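Side-chain contacts in serpin B3 (Homo sapiens, PDB 4ZK3), which probably acts as a protease inhibitor of the serpin family and is linked to Pso p27, a psoriasis-associated form that builds large aggregates: residues N148-V151 and E152-T155; L162-E165 and G166-G169; G184-E187 and K188-K192; F115-E118 and Y119-I123; S133-F136 and A137-P140. All coordinates share one frame; numbering follows the deposited sequence.

Contact 1. Residues N148-V151 and E152-T155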
loop_
_atom_site.group_PDB
_atom_site.type_symbol
_atom_site.label_atom_id
_atom_site.label_comp_id
_atom_site.label_asym_id
_atom_site.label_seq_id
_atom_site.Cartn_x
_atom_site.Cartn_y
_atom_site.Cartn_z
ATOM N N ASN A 148 17.262 -2.735 6.110
ATOM C CA ASN A 148 16.872 -3.440 4.890
ATOM C C ASN A 148 16.683 -4.952 5.166
ATOM O O ASN A 148 15.726 -5.545 4.669
ATOM C CB ASN A 148 17.832 -3.126 3.724
ATOM C CG ASN A 148 17.674 -1.726 3.152
ATOM O OD1 ASN A 148 16.706 -1.017 3.374
ATOM N ND2 ASN A 148 18.660 -1.309 2.415
ATOM N N SER A 149 17.505 -5.587 6.030
ATOM C CA SER A 149 17.309 -7.011 6.338
ATOM C C SER A 149 16.159 -7.262 7.228
ATOM O O SER A 149 15.463 -8.278 7.077
ATOM C CB SER A 149 18.578 -7.700 6.963
ATOM O OG SER A 149 19.630 -7.590 6.032
ATOM N N TRP A 150 15.960 -6.425 8.235
ATOM C CA TRP A 150 14.745 -6.544 9.003
ATOM C C TRP A 150 13.492 -6.523 8.100
ATOM O O TRP A 150 12.549 -7.346 8.252
ATOM C CB TRP A 150 14.639 -5.427 10.034
ATOM C CG TRP A 150 13.459 -5.570 10.853
ATOM C CD1 TRP A 150 13.295 -6.404 11.891
ATOM C CD2 TRP A 150 12.212 -4.850 10.707
ATOM N NE1 TRP A 150 12.015 -6.263 12.413
ATOM C CE2 TRP A 150 11.343 -5.313 11.705
ATOM C CE3 TRP A 150 11.756 -3.863 9.818
ATOM C CZ2 TRP A 150 10.066 -4.806 11.872
ATOM C CZ3 TRP A 150 10.471 -3.390 9.957
ATOM C CH2 TRP A 150 9.649 -3.839 10.986
ATOM N N VAL A 151 13.487 -5.592 7.155
ATOM C CA VAL A 151 12.383 -5.496 6.200
ATOM C C VAL A 151 12.217 -6.787 5.376
ATOM O O VAL A 151 11.112 -7.270 5.258
ATOM C CB VAL A 151 12.540 -4.262 5.307
ATOM C CG1 VAL A 151 11.530 -4.308 4.169
ATOM C CG2 VAL A 151 12.343 -2.966 6.142
ATOM N N GLU A 152 13.298 -7.321 4.798
ATOM C CA GLU A 152 13.252 -8.659 4.174
ATOM C C GLU A 152 12.611 -9.669 5.079
ATOM O O GLU A 152 11.730 -10.447 4.651
ATOM C CB GLU A 152 14.638 -9.163 3.751
ATOM C CG GLU A 152 15.314 -8.289 2.715
ATOM C CD GLU A 152 16.442 -9.063 1.969
ATOM O OE1 GLU A 152 16.464 -10.315 2.064
ATOM O OE2 GLU A 152 17.270 -8.429 1.292
ATOM N N SER A 153 12.989 -9.625 6.347
ATOM C CA SER A 153 12.541 -10.583 7.322
ATOM C C SER A 153 11.069 -10.458 7.627
ATOM O O SER A 153 10.478 -11.424 8.068
ATOM C CB SER A 153 13.400 -10.511 8.638
ATOM O OG SER A 153 12.814 -9.677 9.651
ATOM N N GLN A 154 10.445 -9.304 7.347
ATOM C CA GLN A 154 9.029 -9.177 7.587
ATOM C C GLN A 154 8.179 -9.311 6.294
ATOM O O GLN A 154 7.010 -9.029 6.355
ATOM C CB GLN A 154 8.713 -7.792 8.235
ATOM C CG GLN A 154 9.560 -7.431 9.430
ATOM C CD GLN A 154 9.324 -8.401 10.565
ATOM O OE1 GLN A 154 8.186 -8.599 11.000
ATOM N NE2 GLN A 154 10.369 -9.067 10.984
ATOM N N THR A 155 8.809 -9.539 5.167
ATOM C CA THR A 155 8.188 -9.577 3.837
ATOM C C THR A 155 8.472 -10.852 3.041
ATOM O O THR A 155 8.318 -10.877 1.803
ATOM C CB THR A 155 8.630 -8.370 3.014
ATOM O OG1 THR A 155 10.049 -8.332 2.935
ATOM C CG2 THR A 155 8.136 -7.054 3.678
#

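Contact 2. Residues L162-E165 and G166-G169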
loop_
_atom_site.group_PDB
_atom_site.type_symbol
_atom_site.label_atom_id
_atom_site.label_comp_id
_atom_site.label_asym_id
_atom_site.label_seq_id
_atom_site.Cartn_x
_atom_site.Cartn_y
_atom_site.Cartn_z
ATOM N N LEU A 162 15.156 -1.785 0.689
ATOM C CA LEU A 162 14.129 -0.752 0.805
ATOM C C LEU A 162 14.733 0.646 0.734
ATOM O O LEU A 162 14.221 1.484 0.036
ATOM C CB LEU A 162 13.342 -0.931 2.126
ATOM C CG LEU A 162 12.347 0.227 2.407
ATOM C CD1 LEU A 162 11.239 0.328 1.341
ATOM C CD2 LEU A 162 11.804 0.076 3.819
ATOM N N ILE A 163 15.840 0.844 1.468
ATOM C CA ILE A 163 16.503 2.123 1.580
ATOM C C ILE A 163 17.843 2.043 0.779
ATOM O O ILE A 163 18.794 1.409 1.236
ATOM C CB ILE A 163 16.811 2.506 3.023
ATOM C CG1 ILE A 163 15.542 2.515 3.932
ATOM C CG2 ILE A 163 17.414 3.901 3.045
ATOM C CD1 ILE A 163 15.913 2.608 5.389
ATOM N N PRO A 164 17.878 2.646 -0.418
ATOM C CA PRO A 164 19.102 2.618 -1.208
ATOM C C PRO A 164 20.180 3.557 -0.644
ATOM O O PRO A 164 19.911 4.358 0.264
ATOM C CB PRO A 164 18.630 3.066 -2.604
ATOM C CG PRO A 164 17.164 2.735 -2.637
ATOM C CD PRO A 164 16.751 3.140 -1.236
ATOM N N GLU A 165 21.398 3.436 -1.164
ATOM C CA GLU A 165 22.524 4.216 -0.658
ATOM C C GLU A 165 22.146 5.619 -0.962
ATOM O O GLU A 165 21.387 5.865 -1.888
ATOM C CB GLU A 165 23.792 3.875 -1.433
ATOM C CG GLU A 165 24.075 2.384 -1.508
ATOM C CD GLU A 165 25.290 2.095 -2.340
ATOM O OE1 GLU A 165 25.128 1.439 -3.404
ATOM O OE2 GLU A 165 26.384 2.570 -1.909
ATOM N N GLY A 166 22.653 6.557 -0.198
ATOM C CA GLY A 166 22.323 7.935 -0.418
ATOM C C GLY A 166 21.368 8.431 0.631
ATOM O O GLY A 166 21.328 9.604 0.915
ATOM N N ASN A 167 20.608 7.550 1.261
ATOM C CA ASN A 167 19.513 8.062 2.137
ATOM C C ASN A 167 19.854 8.086 3.621
ATOM O O ASN A 167 19.206 8.800 4.350
ATOM C CB ASN A 167 18.214 7.264 1.881
ATOM C CG ASN A 167 17.689 7.438 0.457
ATOM O OD1 ASN A 167 17.906 6.580 -0.397
ATOM N ND2 ASN A 167 16.994 8.518 0.197
ATOM N N ILE A 168 20.793 7.245 4.063
ATOM C CA ILE A 168 21.276 7.172 5.439
ATOM C C ILE A 168 22.742 7.705 5.499
ATOM O O ILE A 168 23.554 7.371 4.643
ATOM C CB ILE A 168 21.288 5.727 5.997
ATOM C CG1 ILE A 168 19.902 5.081 5.990
ATOM C CG2 ILE A 168 21.835 5.713 7.397
ATOM C CD1 ILE A 168 18.847 6.058 6.432
ATOM N N GLY A 169 23.047 8.482 6.537
ATOM C CA GLY A 169 24.347 9.146 6.737
ATOM C C GLY A 169 24.741 9.116 8.206
ATOM O O GLY A 169 23.967 8.633 9.060
#

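Contact 3. Residues G184-E187 and K188-K192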
loop_
_atom_site.group_PDB
_atom_site.type_symbol
_atom_site.label_atom_id
_atom_site.label_comp_id
_atom_site.label_asym_id
_atom_site.label_seq_id
_atom_site.Cartn_x
_atom_site.Cartn_y
_atom_site.Cartn_z
ATOM N N GLY A 184 -2.075 -15.369 0.333
ATOM C CA GLY A 184 -3.323 -16.105 0.545
ATOM C C GLY A 184 -3.698 -16.940 -0.651
ATOM O O GLY A 184 -3.364 -16.583 -1.794
ATOM N N GLN A 185 -4.380 -18.032 -0.387
ATOM C CA GLN A 185 -4.996 -18.869 -1.417
ATOM C C GLN A 185 -6.321 -18.270 -1.927
ATOM O O GLN A 185 -7.109 -17.803 -1.123
ATOM C CB GLN A 185 -5.314 -20.246 -0.829
ATOM C CG GLN A 185 -4.108 -21.071 -0.333
ATOM C CD GLN A 185 -4.532 -22.318 0.457
ATOM O OE1 GLN A 185 -5.568 -22.926 0.196
ATOM N NE2 GLN A 185 -3.755 -22.666 1.440
ATOM N N TRP A 186 -6.566 -18.353 -3.250
ATOM C CA TRP A 186 -7.865 -18.044 -3.827
ATOM C C TRP A 186 -8.820 -18.971 -3.198
ATOM O O TRP A 186 -8.460 -20.099 -2.910
ATOM C CB TRP A 186 -7.888 -18.295 -5.336
ATOM C CG TRP A 186 -7.043 -17.421 -6.129
ATOM C CD1 TRP A 186 -6.045 -17.826 -6.972
ATOM C CD2 TRP A 186 -7.014 -15.973 -6.159
ATOM N NE1 TRP A 186 -5.417 -16.749 -7.538
ATOM C CE2 TRP A 186 -5.996 -15.596 -7.078
ATOM C CE3 TRP A 186 -7.732 -14.959 -5.493
ATOM C CZ2 TRP A 186 -5.682 -14.250 -7.348
ATOM C CZ3 TRP A 186 -7.438 -13.660 -5.759
ATOM C CH2 TRP A 186 -6.419 -13.296 -6.678
ATOM N N GLU A 187 -10.034 -18.514 -2.979
ATOM C CA GLU A 187 -11.075 -19.399 -2.562
ATOM C C GLU A 187 -11.349 -20.515 -3.617
ATOM O O GLU A 187 -11.511 -21.691 -3.232
ATOM C CB GLU A 187 -12.345 -18.613 -2.276
ATOM C CG GLU A 187 -13.595 -19.500 -2.088
ATOM C CD GLU A 187 -14.797 -18.677 -1.708
ATOM O OE1 GLU A 187 -15.280 -17.903 -2.527
ATOM O OE2 GLU A 187 -15.200 -18.749 -0.550
ATOM N N LYS A 188 -11.446 -20.104 -4.889
ATOM C CA LYS A 188 -11.495 -20.982 -6.053
ATOM C C LYS A 188 -10.228 -20.865 -6.879
ATOM O O LYS A 188 -10.030 -19.896 -7.669
ATOM C CB LYS A 188 -12.669 -20.620 -6.908
ATOM C CG LYS A 188 -14.000 -20.927 -6.222
ATOM C CD LYS A 188 -15.212 -20.283 -6.900
ATOM C CE LYS A 188 -16.423 -20.140 -5.960
ATOM N NZ LYS A 188 -17.472 -19.201 -6.495
ATOM N N LYS A 189 -9.339 -21.820 -6.691
ATOM C CA LYS A 189 -8.071 -21.820 -7.390
ATOM C C LYS A 189 -8.224 -21.962 -8.900
ATOM O O LYS A 189 -9.240 -22.372 -9.385
ATOM C CB LYS A 189 -7.183 -22.888 -6.842
ATOM C CG LYS A 189 -6.757 -22.587 -5.431
ATOM C CD LYS A 189 -5.696 -23.541 -4.937
ATOM C CE LYS A 189 -5.325 -23.198 -3.506
ATOM N NZ LYS A 189 -3.990 -23.776 -3.231
ATOM N N PHE A 190 -7.239 -21.481 -9.645
ATOM C CA PHE A 190 -7.214 -21.697 -11.062
ATOM C C PHE A 190 -6.576 -23.061 -11.299
ATOM O O PHE A 190 -5.736 -23.440 -10.526
ATOM C CB PHE A 190 -6.379 -20.629 -11.722
ATOM C CG PHE A 190 -7.027 -19.271 -11.723
ATOM C CD1 PHE A 190 -6.869 -18.399 -10.626
ATOM C CD2 PHE A 190 -7.799 -18.855 -12.812
ATOM C CE1 PHE A 190 -7.460 -17.149 -10.630
ATOM C CE2 PHE A 190 -8.403 -17.589 -12.814
ATOM C CZ PHE A 190 -8.219 -16.730 -11.732
ATOM N N ASN A 191 -6.944 -23.782 -12.371
ATOM C CA ASN A 191 -6.181 -24.986 -12.781
ATOM C C ASN A 191 -5.007 -24.671 -13.690
ATOM O O ASN A 191 -5.185 -24.055 -14.753
ATOM C CB ASN A 191 -7.088 -25.978 -13.468
ATOM C CG ASN A 191 -6.420 -27.362 -13.626
ATOM O OD1 ASN A 191 -5.215 -27.466 -13.922
ATOM N ND2 ASN A 191 -7.202 -28.425 -13.408
ATOM N N LYS A 192 -3.789 -25.055 -13.308
ATOM C CA LYS A 192 -2.637 -24.757 -14.171
ATOM C C LYS A 192 -2.789 -25.388 -15.566
ATOM O O LYS A 192 -2.267 -24.858 -16.570
ATOM C CB LYS A 192 -1.340 -25.192 -13.527
ATOM C CG LYS A 192 -0.801 -24.254 -12.455
ATOM C CD LYS A 192 -0.244 -25.042 -11.264
ATOM C CE LYS A 192 1.174 -25.523 -11.463
ATOM N NZ LYS A 192 2.131 -24.410 -11.185
HETATM O O HOH W 1 -10.031 -24.010 -5.039
#

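Contact 4. Residues F115-E118 and Y119-I123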
loop_
_atom_site.group_PDB
_atom_site.type_symbol
_atom_site.label_atom_id
_atom_site.label_comp_id
_atom_site.label_asym_id
_atom_site.label_seq_id
_atom_site.Cartn_x
_atom_site.Cartn_y
_atom_site.Cartn_z
ATOM N N PHE A 115 15.171 9.697 22.856
ATOM C CA PHE A 115 13.791 10.112 22.496
ATOM C C PHE A 115 12.997 10.343 23.754
ATOM O O PHE A 115 13.327 9.807 24.785
ATOM C CB PHE A 115 13.077 9.056 21.605
ATOM C CG PHE A 115 13.722 8.889 20.277
ATOM C CD1 PHE A 115 13.490 9.802 19.267
ATOM C CD2 PHE A 115 14.638 7.874 20.067
ATOM C CE1 PHE A 115 14.138 9.686 18.039
ATOM C CE2 PHE A 115 15.334 7.770 18.867
ATOM C CZ PHE A 115 15.090 8.688 17.840
ATOM N N LEU A 116 11.925 11.118 23.661
ATOM C CA LEU A 116 11.045 11.332 24.803
ATOM C C LEU A 116 10.370 10.055 25.160
ATOM O O LEU A 116 9.885 9.351 24.250
ATOM C CB LEU A 116 10.000 12.371 24.415
ATOM C CG LEU A 116 9.784 13.611 25.260
ATOM C CD1 LEU A 116 11.104 14.240 25.675
ATOM C CD2 LEU A 116 8.910 14.570 24.461
ATOM N N GLN A 117 10.301 9.731 26.453
ATOM C CA GLN A 117 9.656 8.502 26.877
ATOM C C GLN A 117 8.212 8.506 26.453
ATOM O O GLN A 117 7.673 7.524 25.949
ATOM C CB GLN A 117 9.753 8.318 28.374
ATOM C CG GLN A 117 9.340 6.920 28.826
ATOM C CD GLN A 117 10.267 5.856 28.208
ATOM O OE1 GLN A 117 11.461 6.041 28.157
ATOM N NE2 GLN A 117 9.707 4.797 27.721
ATOM N N GLU A 118 7.595 9.661 26.619
ATOM C CA GLU A 118 6.267 9.914 26.080
ATOM C C GLU A 118 6.111 9.421 24.616
ATOM O O GLU A 118 5.157 8.769 24.304
ATOM C CB GLU A 118 5.991 11.427 26.124
ATOM C CG GLU A 118 4.536 11.807 26.254
ATOM C CD GLU A 118 4.313 13.314 26.009
ATOM O OE1 GLU A 118 5.294 14.111 25.917
ATOM O OE2 GLU A 118 3.134 13.698 25.875
ATOM N N TYR A 119 7.039 9.782 23.747
ATOM C CA TYR A 119 6.943 9.438 22.320
ATOM C C TYR A 119 7.076 7.924 22.126
ATOM O O TYR A 119 6.232 7.307 21.448
ATOM C CB TYR A 119 7.968 10.217 21.490
ATOM C CG TYR A 119 7.917 9.874 20.030
ATOM C CD1 TYR A 119 6.761 10.079 19.297
ATOM C CD2 TYR A 119 9.014 9.243 19.389
ATOM C CE1 TYR A 119 6.701 9.736 17.973
ATOM C CE2 TYR A 119 8.951 8.899 18.057
ATOM C CZ TYR A 119 7.795 9.124 17.360
ATOM O OH TYR A 119 7.697 8.752 16.048
ATOM N N LEU A 120 8.079 7.334 22.777
ATOM C CA LEU A 120 8.252 5.877 22.793
ATOM C C LEU A 120 7.059 5.128 23.314
ATOM O O LEU A 120 6.647 4.159 22.675
ATOM C CB LEU A 120 9.497 5.437 23.552
ATOM C CG LEU A 120 10.813 6.080 23.088
ATOM C CD1 LEU A 120 11.966 5.678 24.052
ATOM C CD2 LEU A 120 11.096 5.763 21.641
ATOM N N ASP A 121 6.472 5.552 24.430
ATOM C CA ASP A 121 5.255 4.906 24.908
ATOM C C ASP A 121 4.123 5.019 23.924
ATOM O O ASP A 121 3.374 4.046 23.708
ATOM C CB ASP A 121 4.807 5.443 26.287
ATOM C CG ASP A 121 5.841 5.203 27.340
ATOM O OD1 ASP A 121 6.681 4.299 27.192
ATOM O OD2 ASP A 121 5.856 5.963 28.306
ATOM N N ALA A 122 4.004 6.169 23.269
ATOM C CA ALA A 122 2.879 6.372 22.390
ATOM C C ALA A 122 2.964 5.506 21.092
ATOM O O ALA A 122 1.942 4.923 20.644
ATOM C CB ALA A 122 2.744 7.842 22.034
ATOM N N ILE A 123 4.156 5.435 20.480
ATOM C CA ILE A 123 4.276 4.604 19.271
ATOM C C ILE A 123 4.150 3.128 19.626
ATOM O O ILE A 123 3.519 2.373 18.901
ATOM C CB ILE A 123 5.546 4.896 18.450
ATOM C CG1 ILE A 123 6.831 4.653 19.212
ATOM C CG2 ILE A 123 5.458 6.268 17.846
ATOM C CD1 ILE A 123 7.990 5.099 18.351
#

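Contact 5. Residues S133-F136 and A137-P140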
loop_
_atom_site.group_PDB
_atom_site.type_symbol
_atom_site.label_atom_id
_atom_site.label_comp_id
_atom_site.label_asym_id
_atom_site.label_seq_id
_atom_site.Cartn_x
_atom_site.Cartn_y
_atom_site.Cartn_z
ATOM N N SER A 133 18.113 0.188 18.682
ATOM C CA SER A 133 19.215 1.154 18.575
ATOM C C SER A 133 20.351 0.680 17.705
ATOM O O SER A 133 20.840 -0.440 17.871
ATOM C CB SER A 133 19.747 1.488 19.987
ATOM O OG SER A 133 18.763 2.100 20.799
ATOM N N VAL A 134 20.759 1.505 16.757
ATOM C CA VAL A 134 21.827 1.187 15.798
ATOM C C VAL A 134 22.830 2.319 15.742
ATOM O O VAL A 134 22.584 3.437 16.254
ATOM C CB VAL A 134 21.235 0.862 14.400
ATOM C CG1 VAL A 134 20.192 -0.238 14.578
ATOM C CG2 VAL A 134 20.585 2.091 13.760
ATOM N N ASP A 135 24.004 2.008 15.190
ATOM C CA ASP A 135 25.135 2.923 15.146
ATOM C C ASP A 135 25.183 3.676 13.847
ATOM O O ASP A 135 25.971 3.348 12.948
ATOM C CB ASP A 135 26.446 2.128 15.356
ATOM C CG ASP A 135 27.669 3.024 15.727
ATOM O OD1 ASP A 135 27.707 4.259 15.492
ATOM O OD2 ASP A 135 28.628 2.433 16.256
ATOM N N PHE A 136 24.341 4.695 13.719
ATOM C CA PHE A 136 24.271 5.486 12.504
ATOM C C PHE A 136 25.545 6.360 12.494
ATOM O O PHE A 136 26.062 6.660 11.435
ATOM C CB PHE A 136 23.036 6.446 12.413
ATOM C CG PHE A 136 21.669 5.773 12.137
ATOM C CD1 PHE A 136 21.457 4.990 11.014
ATOM C CD2 PHE A 136 20.583 6.003 12.991
ATOM C CE1 PHE A 136 20.217 4.406 10.755
ATOM C CE2 PHE A 136 19.360 5.415 12.751
ATOM C CZ PHE A 136 19.179 4.612 11.629
ATOM N N ALA A 137 25.993 6.801 13.678
ATOM C CA ALA A 137 27.069 7.794 13.751
ATOM C C ALA A 137 28.317 7.246 13.124
ATOM O O ALA A 137 28.881 7.870 12.250
ATOM C CB ALA A 137 27.359 8.210 15.193
ATOM N N ASN A 138 28.724 6.059 13.551
ATOM C CA ASN A 138 29.951 5.494 13.046
ATOM C C ASN A 138 29.784 4.454 11.978
ATOM O O ASN A 138 30.768 4.028 11.436
ATOM C CB ASN A 138 30.732 4.843 14.169
ATOM C CG ASN A 138 30.815 5.720 15.387
ATOM O OD1 ASN A 138 30.407 5.310 16.482
ATOM N ND2 ASN A 138 31.259 6.933 15.201
ATOM N N ALA A 139 28.569 4.022 11.662
ATOM C CA ALA A 139 28.393 2.889 10.750
ATOM C C ALA A 139 27.070 3.008 9.985
ATOM O O ALA A 139 26.218 2.141 10.061
ATOM C CB ALA A 139 28.479 1.615 11.564
ATOM N N PRO A 140 26.914 4.112 9.251
ATOM C CA PRO A 140 25.618 4.420 8.659
ATOM C C PRO A 140 25.278 3.457 7.550
ATOM O O PRO A 140 24.095 3.147 7.341
ATOM C CB PRO A 140 25.795 5.819 8.091
ATOM C CG PRO A 140 27.276 5.945 7.885
ATOM C CD PRO A 140 27.914 5.155 8.982
#

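Contact 1. Residues N148-V151 and E152-T155
Ser-153 OG donates to Trp-150 O at 2.7 Å, in the carbonyl plane and on a lone pair. One residue further on, Val-151 O takes two bonds from opposite faces of its plane: Thr-155 OG1 at 2.8 Å, and Gln-154 N at 3.0 Å from well above the plane. In this C-terminal part of helix 140-153 the i to i+4 bond from Ser-153 N to Ser-149 O is regular, but that from Gln-154 N to Trp-150 O is weak. Ser-153 OG also accepts from Gln-154 NE2 at 2.9 Å. The bend of Gln-154 at chi2 (-64°) lays its amide nearly parallel to the indole, the two planes 11° apart. Its CG makes a CH-pi contact over the face of the six-membered ring of Trp-150, 3.7 Å from the centroid. Lys-106 adds a cation-pi contact to the same indole, and Val-151 packs on Val-177 and Ala-346 of two strands. This helix, commonly called helix F, lies across the large sheet of serpins. Trp-150 O and Val-151 O thus each gain a hydroxyl donor beside the N-H of Gln-154, and the amide-to-hydroxyl bond probably steadies the side chain whose CG lies over the indole.

Contact 2. Residues L162-E165 and G166-G169
The flat-ended side chain of Asn-167 lies beside Pro-164 O and crosses Pro-164 obliquely: Asn-167 CB is 3.7 Å from that oxygen and Asn-167 CG 3.8 Å. Ile-163 meets this side chain at its root and not at the amide plane, with Ile-163 CG2 3.6 Å from Asn-167 CB. The same methyl reaches Ile-168 CG1 at 4.0 Å, the two isoleucines crossing at about a right angle. That methyl stands anti to the backbone N of Ile-163 (chi1 -56° for the other branch), which turns it toward the returning arm of the chain. The backbone between the arms is a type II beta turn from Pro-164 to Asn-167, closed by a weak hydrogen bond from Asn-167 N to Pro-164 O, 3.4 Å long. Gly-166 holds its third position with phi 106°, a backbone conformation that suits glycine, as is usual there in a type II turn. The turn belongs to the long connection that leads from helix 140-153 back to strand 174-185, a part of the serpin fold that packs against the large sheet. Ile-163 packs on Val-175, Leu-329 and Ala-348 of three strands and also touches Ile-147 of the helix, while Ile-163 O accepts from Arg-144 NH1. Ile-168 rests on Val-175 and Val-350, whereas Glu-165 and Gly-166 stand at the exposed crest of the turn, though Glu-165 touches Arg-144.

Contact 3. Residues G184-E187 and K188-K192
Trp-186 and Phe-190 form the close-packed half of this strand-to-loop segment, an offset edge-to-face pair in which the edge of the phenyl meets the face of the indole. The evidence is a 77° angle between planes, 5.3 Å between the centroids of the five-membered ring of Trp-186 and the Phe-190 ring, and Phe-190 CE1 only 3.7 Å from Trp-186 NE1. That nitrogen donates to Thr-337 O, which helps fix the indole, and Tyr-236 meets the indole with nearly parallel planes. Phe-190 in turn sits on Met-213, Leu-282 and Leu-284. On the looser side, the extended Lys-189 crosses Gln-185 obliquely: Lys-189 CE is 3.7 Å from Gln-185 OE1, but Lys-189 NZ stays 3.9 Å from it, a contact without a hydrogen bond. One water bridges the backbone, accepting from Lys-189 N at 2.8 Å and donating to Glu-187 O at 3.3 Å. Glu-187 forms a salt bridge with Lys-239, and Lys-188 NZ a hydrogen bond with Thr-217 OG1. The chain leaves strand 174-185 here, at the end of the sheet that serpin workers call the breach. Direct side-chain packing is thus mainly aromatic, with no direct hydrogen bond across the contact, while Glu-187 and Lys-188 bond to residues outside it.

Contact 4. Residues F115-E118 and Y119-I123
Leu-116, at the N-cap position with psi 136°, turns the chain from an extended run into helix 117-127, and its carbonyl starts the i to i+4 series: Leu-120 N reaches Leu-116 O at 3.1 Å and Asp-121 N reaches Gln-117 O at 2.8 Å. This is the first turn of the helix that joins two parallel neighbours of the large serpin sheet, strands 99-110 and 130-134; in serpin nomenclature it corresponds to helix E. Tyr-119 N makes a second, weak bond to Leu-116 O. The hydrocarbon side chain of Leu-116 offers no polar cap; its CB packs against Tyr-119 CB at 4.2 Å. Leu-120 leans back over the start of the helix and sets CD2 3.8 Å from Phe-115 CB, and so meets the root of that side chain; the phenyl ring itself turns on toward Leu-174 and, edge-to-face, Tyr-113. Leu-120 also touches Leu-107, and Tyr-119 rests on Leu-43 and Leu-176 while its hydroxyl bonds to Met-40 O, so this face of the turn is bound into the body of the protein. The exposed face carries a polar pair one turn apart. Gln-117 bends at chi2 (62°), which carries the amide forward, toward the next turn, until NE2 donates to Asp-121 OD1 at 3.1 Å, close to the plane of the amide but from above that of the carboxylate.

Contact 5. Residues S133-F136 and A137-P140
Asp-135 lays its carboxylate over the turn that follows, with OD1 taking a hydrogen bond from Asn-138 N at 2.8 Å and 160°. The nitrogen arrives from above the carboxylate plane. The flat ends of Asp-135 and Asn-138 are steeply inclined, 76° apart, and do not stack; Asn-138 CB lies 3.4 Å from Asp-135 OD1. With CG of Asp-135 anti to its own nitrogen (chi1 -164°), the acid is carried forward along the chain to reach three residues on. Asp-135 O adds a bond from Ala-139 N, 3.0 Å long, a pattern consistent with an Asx motif, its second bond weak. Ala-139 is the N-cap of helix 140-153, and its carbonyl accepts from Ser-143 OG. Pro-140, having no N-H, meets Phe-136 O through carbon, its CD 3.4 Å from that oxygen. Phe-136 turns the other way, and Val-134 CG2 lies 3.5 Å above the centre of one ring face. A long, weak ion pair links the acid to Lys-111, while Glu-110 accepts from Ala-137 N. The contact thus spans the corner between strand 130-134, hydrogen-bonded to strand 99-110, and helix 140-153, with the Phe-136 ring wedged against Ser-143 and Ile-147 of that helix and Ile-168 and Thr-172 of the loop before strand 174-185.

Contacts 5, 1 and 2 follow helix 140-153 in chain order: its approach, its end and the return loop. Contacts 1 and 2 touch, Asn-148 OD1 accepting a probable hydrogen bond from Ile-163 N at 2.8 Å, and contacts 2 and 5 meet with Ile-168 CG2 3.7 Å from Phe-136 CD1. Contact 4 stands apart, its nearest atoms about 7 Å from those of contact 5. Contact 3 lies far off, its centre about 45 Å from that of contact 5. Contacts 1, 2 and 3 border strand 340-351, whose place between strands 174-185 and 325-336 is consistent with the inserted reactive loop of a cleaved serpin.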